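PDB 2APL: DUF1896 domain-containing protein from Porphyromonas gingivalis, which is of unknown function, an all-helical single-chain protein whose role in this bacterium has yet to be established. Local coordinates for residues A[112-117]-A[131-136]; A[72-77]-A[101-106]. One frame throughout, in Å; residues are numbered along the deposited sequence.

Contact 1 (A[112-117]-A[131-136]); sequences FAKYDL and YTELTG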
loop_
_atom_site.group_PDB
_atom_site.type_symbol
_atom_site.label_atom_id
_atom_site.label_comp_id
_atom_site.label_asym_id
_atom_site.label_seq_id
_atom_site.Cartn_x
_atom_site.Cartn_y
_atom_site.Cartn_z
ATOM N N PHE A 112 -2.783 4.362 13.659
ATOM C CA PHE A 112 -2.974 4.766 12.259
ATOM C C PHE A 112 -4.314 5.568 12.066
ATOM O O PHE A 112 -4.408 6.495 11.227
ATOM C CB PHE A 112 -2.993 3.524 11.335
ATOM C CG PHE A 112 -1.647 2.964 10.973
ATOM C CD1 PHE A 112 -0.785 3.663 10.141
ATOM C CD2 PHE A 112 -1.290 1.673 11.362
ATOM C CE1 PHE A 112 0.447 3.089 9.700
ATOM C CE2 PHE A 112 -0.085 1.116 10.949
ATOM C CZ PHE A 112 0.789 1.830 10.115
ATOM N N ALA A 113 -5.341 5.194 12.846
ATOM C CA ALA A 113 -6.694 5.746 12.677
ATOM C C ALA A 113 -6.820 7.244 12.994
ATOM O O ALA A 113 -7.796 7.895 12.576
ATOM C CB ALA A 113 -7.707 4.951 13.504
ATOM N N LYS A 114 -5.838 7.771 13.736
ATOM C CA LYS A 114 -5.793 9.181 14.098
ATOM C C LYS A 114 -5.341 10.051 12.936
ATOM O O LYS A 114 -5.486 11.246 13.001
ATOM C CB LYS A 114 -4.861 9.418 15.281
ATOM C CG LYS A 114 -5.394 8.820 16.581
ATOM C CD LYS A 114 -4.731 9.416 17.815
ATOM C CE LYS A 114 -3.261 9.034 17.923
ATOM N NZ LYS A 114 -2.718 9.492 19.228
ATOM N N TYR A 115 -4.785 9.439 11.887
ATOM C CA TYR A 115 -4.239 10.193 10.735
ATOM C C TYR A 115 -5.057 10.017 9.472
ATOM O O TYR A 115 -5.727 9.005 9.278
ATOM C CB TYR A 115 -2.779 9.781 10.493
ATOM C CG TYR A 115 -1.897 10.013 11.686
ATOM C CD1 TYR A 115 -1.215 11.227 11.826
ATOM C CD2 TYR A 115 -1.749 9.037 12.699
ATOM C CE1 TYR A 115 -0.393 11.483 12.935
ATOM C CE2 TYR A 115 -0.933 9.286 13.831
ATOM C CZ TYR A 115 -0.259 10.512 13.931
ATOM O OH TYR A 115 0.554 10.795 15.010
ATOM N N ASP A 116 -5.017 11.051 8.624
ATOM C CA ASP A 116 -5.626 11.044 7.334
ATOM C C ASP A 116 -4.566 10.578 6.327
ATOM O O ASP A 116 -3.743 11.366 5.835
ATOM C CB ASP A 116 -6.175 12.465 7.005
ATOM C CG ASP A 116 -7.064 12.483 5.767
ATOM O OD1 ASP A 116 -7.454 11.395 5.249
ATOM O OD2 ASP A 116 -7.373 13.610 5.303
ATOM N N LEU A 117 -4.584 9.282 6.038
ATOM C CA LEU A 117 -3.520 8.661 5.227
ATOM C C LEU A 117 -3.670 8.853 3.709
ATOM O O LEU A 117 -3.789 7.889 2.926
ATOM C CB LEU A 117 -3.331 7.188 5.620
ATOM C CG LEU A 117 -3.164 6.955 7.121
ATOM C CD1 LEU A 117 -3.168 5.418 7.455
ATOM C CD2 LEU A 117 -1.920 7.684 7.724
ATOM N N TYR A 131 5.234 7.974 12.551
ATOM C CA TYR A 131 6.378 7.073 12.666
ATOM C C TYR A 131 6.905 6.920 14.105
ATOM O O TYR A 131 7.248 5.794 14.547
ATOM C CB TYR A 131 7.488 7.580 11.760
ATOM C CG TYR A 131 8.709 6.699 11.649
ATOM C CD1 TYR A 131 8.877 5.846 10.560
ATOM C CD2 TYR A 131 9.716 6.755 12.608
ATOM C CE1 TYR A 131 10.022 5.041 10.439
ATOM C CE2 TYR A 131 10.834 5.964 12.516
ATOM C CZ TYR A 131 10.998 5.123 11.428
ATOM O OH TYR A 131 12.132 4.346 11.343
ATOM N N THR A 132 7.005 8.062 14.797
ATOM C CA THR A 132 7.443 8.092 16.168
ATOM C C THR A 132 6.395 7.397 17.015
ATOM O O THR A 132 6.730 6.626 17.930
ATOM C CB THR A 132 7.626 9.553 16.622
ATOM O OG1 THR A 132 8.655 10.141 15.813
ATOM C CG2 THR A 132 7.970 9.660 18.109
ATOM N N GLU A 133 5.117 7.623 16.691
ATOM C CA GLU A 133 4.081 7.064 17.554
ATOM C C GLU A 133 4.087 5.534 17.398
ATOM O O GLU A 133 3.947 4.801 18.386
ATOM C CB GLU A 133 2.727 7.704 17.248
ATOM C CG GLU A 133 1.662 7.395 18.206
ATOM C CD GLU A 133 0.442 8.311 18.084
ATOM O OE1 GLU A 133 0.333 9.144 17.132
ATOM O OE2 GLU A 133 -0.416 8.209 18.994
ATOM N N LEU A 134 4.210 5.056 16.155
ATOM C CA LEU A 134 4.309 3.599 15.893
ATOM C C LEU A 134 5.522 2.930 16.578
ATOM O O LEU A 134 5.402 1.833 17.155
ATOM C CB LEU A 134 4.348 3.327 14.377
ATOM C CG LEU A 134 3.038 3.577 13.603
ATOM C CD1 LEU A 134 3.382 3.560 12.050
ATOM C CD2 LEU A 134 1.883 2.601 13.973
ATOM N N THR A 135 6.676 3.598 16.524
ATOM C CA THR A 135 7.892 3.135 17.195
ATOM C C THR A 135 7.628 2.960 18.711
ATOM O O THR A 135 7.902 1.883 19.280
ATOM C CB THR A 135 9.078 4.100 16.900
ATOM O OG1 THR A 135 9.257 4.235 15.464
ATOM C CG2 THR A 135 10.377 3.614 17.563
ATOM N N GLY A 136 7.032 3.989 19.329
ATOM C CA GLY A 136 6.684 3.961 20.735
ATOM C C GLY A 136 5.723 2.866 21.147
ATOM O O GLY A 136 5.874 2.246 22.217
#
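Phe112 turns one face of its ring to Leu134: the methyl CD2 sits 3.9 Å above the ring plane, displaced toward the rim, as a CH-pi contact 20° off the ring normal. The other methyl of the same leucine works at the ring's far end, with CD1 3.7 Å from Phe112 CZ, and the two side chains cross at about a right angle. The Tyr115 ring is used differently: at its edge, in the ring plane, lie Glu133 OE1 and, from its own turn, Phe112 O, and the carboxylate stands nearly upright to the ring, the two planes 81° apart. Tyr115 OH donates to Glu133 OE1 over 2.7 Å, arriving nearly along the C-O axis. The other carboxylate oxygen accepts the salt bridge, Lys114 NZ reaching Glu133 OE2 at 2.6 Å on its syn lone pair. With one donor on each oxygen the carboxylate is fixed in its rotation, and the neighbouring ammonium probably favours its charged form. Glu133 gets there as an extended chain, CG anti to the backbone N (chi1 -170°), whereas Lys114 bends at chi3, and its amine comes across to the carboxylate. Both donors ride on one type I turn, Phe112 to Tyr115, closed by Tyr115 N donating to Phe112 O at 3.0 Å. Val111 of helix 106-112 touches both Glu133 and Leu134, while Leu130, one helical turn before Leu134, meets Phe112 and Tyr115. The salt bridge lies at the more exposed margin and the Phe112-Leu134 pair is buried. What results is a type I beta turn following helix 106-112 that packs on the side of helix 126-143 in an all-alpha fold.

Contact 2 (A[72-77]-A[101-106]); sequences FSRYDT and ILLKNK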
loop_
_atom_site.group_PDB
_atom_site.type_symbol
_atom_site.label_atom_id
_atom_site.label_comp_id
_atom_site.label_asym_id
_atom_site.label_seq_id
_atom_site.Cartn_x
_atom_site.Cartn_y
_atom_site.Cartn_z
ATOM N N PHE A 72 -0.021 5.533 0.007
ATOM C CA PHE A 72 0.404 5.307 1.384
ATOM C C PHE A 72 0.024 3.896 1.848
ATOM O O PHE A 72 -1.137 3.452 1.704
ATOM C CB PHE A 72 -0.084 6.383 2.394
ATOM C CG PHE A 72 0.466 6.170 3.803
ATOM C CD1 PHE A 72 1.698 6.731 4.173
ATOM C CD2 PHE A 72 -0.187 5.329 4.682
ATOM C CE1 PHE A 72 2.240 6.480 5.441
ATOM C CE2 PHE A 72 0.339 5.042 5.938
ATOM C CZ PHE A 72 1.542 5.643 6.342
ATOM N N SER A 73 1.030 3.203 2.372
ATOM C CA SER A 73 0.883 1.813 2.743
ATOM C C SER A 73 1.198 1.673 4.234
ATOM O O SER A 73 2.363 1.872 4.666
ATOM C CB SER A 73 1.816 0.942 1.907
ATOM O OG SER A 73 1.854 -0.388 2.414
ATOM N N ARG A 74 0.180 1.306 5.003
ATOM C CA ARG A 74 0.401 0.911 6.434
ATOM C C ARG A 74 1.377 -0.250 6.566
ATOM O O ARG A 74 2.256 -0.197 7.401
ATOM C CB ARG A 74 -0.918 0.608 7.136
ATOM C CG ARG A 74 -1.834 1.869 7.153
ATOM C CD ARG A 74 -3.180 1.591 7.814
ATOM N NE ARG A 74 -3.864 0.512 7.093
ATOM C CZ ARG A 74 -4.860 -0.230 7.586
ATOM N NH1 ARG A 74 -5.352 -0.006 8.828
ATOM N NH2 ARG A 74 -5.363 -1.204 6.840
ATOM N N TYR A 75 1.211 -1.278 5.723
ATOM C CA TYR A 75 2.132 -2.413 5.699
ATOM C C TYR A 75 3.577 -1.982 5.524
ATOM O O TYR A 75 4.416 -2.338 6.360
ATOM C CB TYR A 75 1.730 -3.433 4.657
ATOM C CG TYR A 75 2.782 -4.501 4.412
ATOM C CD1 TYR A 75 2.838 -5.643 5.222
ATOM C CD2 TYR A 75 3.753 -4.349 3.399
ATOM C CE1 TYR A 75 3.846 -6.625 5.033
ATOM C CE2 TYR A 75 4.746 -5.338 3.178
ATOM C CZ TYR A 75 4.761 -6.463 3.983
ATOM O OH TYR A 75 5.706 -7.421 3.796
ATOM N N ASP A 76 3.859 -1.201 4.477
ATOM C CA ASP A 76 5.205 -0.682 4.230
ATOM C C ASP A 76 5.742 0.149 5.407
ATOM O O ASP A 76 6.936 0.095 5.722
ATOM C CB ASP A 76 5.237 0.185 2.942
ATOM C CG ASP A 76 5.181 -0.648 1.631
ATOM O OD1 ASP A 76 5.201 -1.906 1.679
ATOM O OD2 ASP A 76 5.106 -0.020 0.529
ATOM N N THR A 77 4.874 0.958 6.023
ATOM C CA THR A 77 5.270 1.824 7.134
ATOM C C THR A 77 5.729 0.966 8.365
ATOM O O THR A 77 6.778 1.238 8.996
ATOM C CB THR A 77 4.109 2.768 7.537
ATOM O OG1 THR A 77 3.804 3.611 6.444
ATOM C CG2 THR A 77 4.505 3.695 8.738
ATOM N N ILE A 101 0.551 -8.976 11.020
ATOM C CA ILE A 101 -0.088 -9.255 12.311
ATOM C C ILE A 101 -0.284 -7.991 13.117
ATOM O O ILE A 101 -1.342 -7.793 13.724
ATOM C CB ILE A 101 0.758 -10.264 13.165
ATOM C CG1 ILE A 101 0.869 -11.618 12.482
ATOM C CG2 ILE A 101 0.088 -10.537 14.489
ATOM C CD1 ILE A 101 1.408 -11.587 11.126
ATOM N N LEU A 102 0.741 -7.156 13.145
ATOM C CA LEU A 102 0.653 -5.821 13.763
ATOM C C LEU A 102 -0.436 -4.985 13.115
ATOM O O LEU A 102 -1.139 -4.243 13.810
ATOM C CB LEU A 102 1.980 -5.084 13.679
ATOM C CG LEU A 102 3.063 -5.585 14.626
ATOM C CD1 LEU A 102 4.371 -4.965 14.268
ATOM C CD2 LEU A 102 2.665 -5.239 16.120
ATOM N N LEU A 103 -0.594 -5.110 11.784
ATOM C CA LEU A 103 -1.681 -4.404 11.078
ATOM C C LEU A 103 -3.081 -4.761 11.622
ATOM O O LEU A 103 -3.982 -3.927 11.595
ATOM C CB LEU A 103 -1.603 -4.628 9.552
ATOM C CG LEU A 103 -2.211 -3.535 8.670
ATOM C CD1 LEU A 103 -1.855 -2.136 9.134
ATOM C CD2 LEU A 103 -1.787 -3.806 7.160
ATOM N N LYS A 104 -3.222 -5.954 12.212
ATOM C CA LYS A 104 -4.455 -6.370 12.850
ATOM C C LYS A 104 -4.519 -6.092 14.361
ATOM O O LYS A 104 -5.508 -6.389 14.997
ATOM C CB LYS A 104 -4.679 -7.865 12.602
ATOM C CG LYS A 104 -4.817 -8.249 11.106
ATOM C CD LYS A 104 -4.529 -9.774 10.906
ATOM C CE LYS A 104 -5.121 -10.699 12.044
ATOM N NZ LYS A 104 -4.198 -11.262 13.131
ATOM N N ASN A 105 -3.467 -5.497 14.927
ATOM C CA ASN A 105 -3.389 -5.293 16.351
ATOM C C ASN A 105 -4.172 -4.027 16.700
ATOM O O ASN A 105 -4.004 -2.964 16.025
ATOM C CB ASN A 105 -1.898 -5.181 16.724
ATOM C CG ASN A 105 -1.688 -4.789 18.148
ATOM O OD1 ASN A 105 -1.648 -3.608 18.462
ATOM N ND2 ASN A 105 -1.560 -5.773 19.026
ATOM N N LYS A 106 -5.021 -4.111 17.709
ATOM C CA LYS A 106 -5.840 -2.928 18.086
ATOM C C LYS A 106 -4.998 -1.715 18.530
ATOM O O LYS A 106 -5.295 -0.580 18.142
ATOM C CB LYS A 106 -6.866 -3.266 19.152
ATOM C CG LYS A 106 -7.990 -4.215 18.670
ATOM C CD LYS A 106 -9.256 -3.507 18.089
ATOM C CE LYS A 106 -9.198 -3.310 16.540
ATOM N NZ LYS A 106 -9.701 -1.928 16.066
#
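Leu103 pushes both of its methyls against the first turn of helix 74-85, and the fit is closest at Arg74, where Leu103 CD1 comes within 3.5 Å of Arg74 CB. The same methyl lies over the centre of one guanidinium face, 3.8 Å above its plane. A bend at chi3 (-59°) turns the arginine chain back, bringing NE and CZ near the methyl as well as CB. A charged group here offers its flat face to an apolar one. Phe112 also touches both Arg74 and Leu103. The start of helix 74-85 thus meets helix 94-103 in an all-alpha fold: Ser73 is the N-cap of helix 74-85, its OG accepting from Asp76 N at 3.0 Å and nearly straight (172°), while Leu103 comes from segment 101-106, shortly before Asn105 caps the next helix. Toward Tyr75 the contact slackens. Leu103 CD2 stays 4.3 Å from Tyr75 CB and a similar distance from its backbone N, and the phenol ring leads away to Glu96, Ala99 and Pro100 on helix 94-103. No hydrogen bond joins the two segments, and Arg74 and Tyr75 both keep part of their surface at solvent.

In the fold
Contacts 1 and 2 adjoin, their centres 10 Å apart, and they follow one another along the chain. Each has a buried apolar part, but only contact 1 adds polar bonds across its segments, a charged pair and a tyrosine hydroxyl; contact 2, nearer the centre of the chain, has no hydrogen bond across it and relies on apolar packing and one guanidinium face. They hold different helix pairs: 106-112 and its outgoing turn with 126-143 in contact 1, 74-85 with 94-103 in contact 2. Phe112 joins them, its CE1 lying 3.6 Å from Arg74 CG, and Leu134 CD1 meets Thr77 CG2 at 3.5 Å. Leu117 packs on Phe72 and Arg74, a further link between the two.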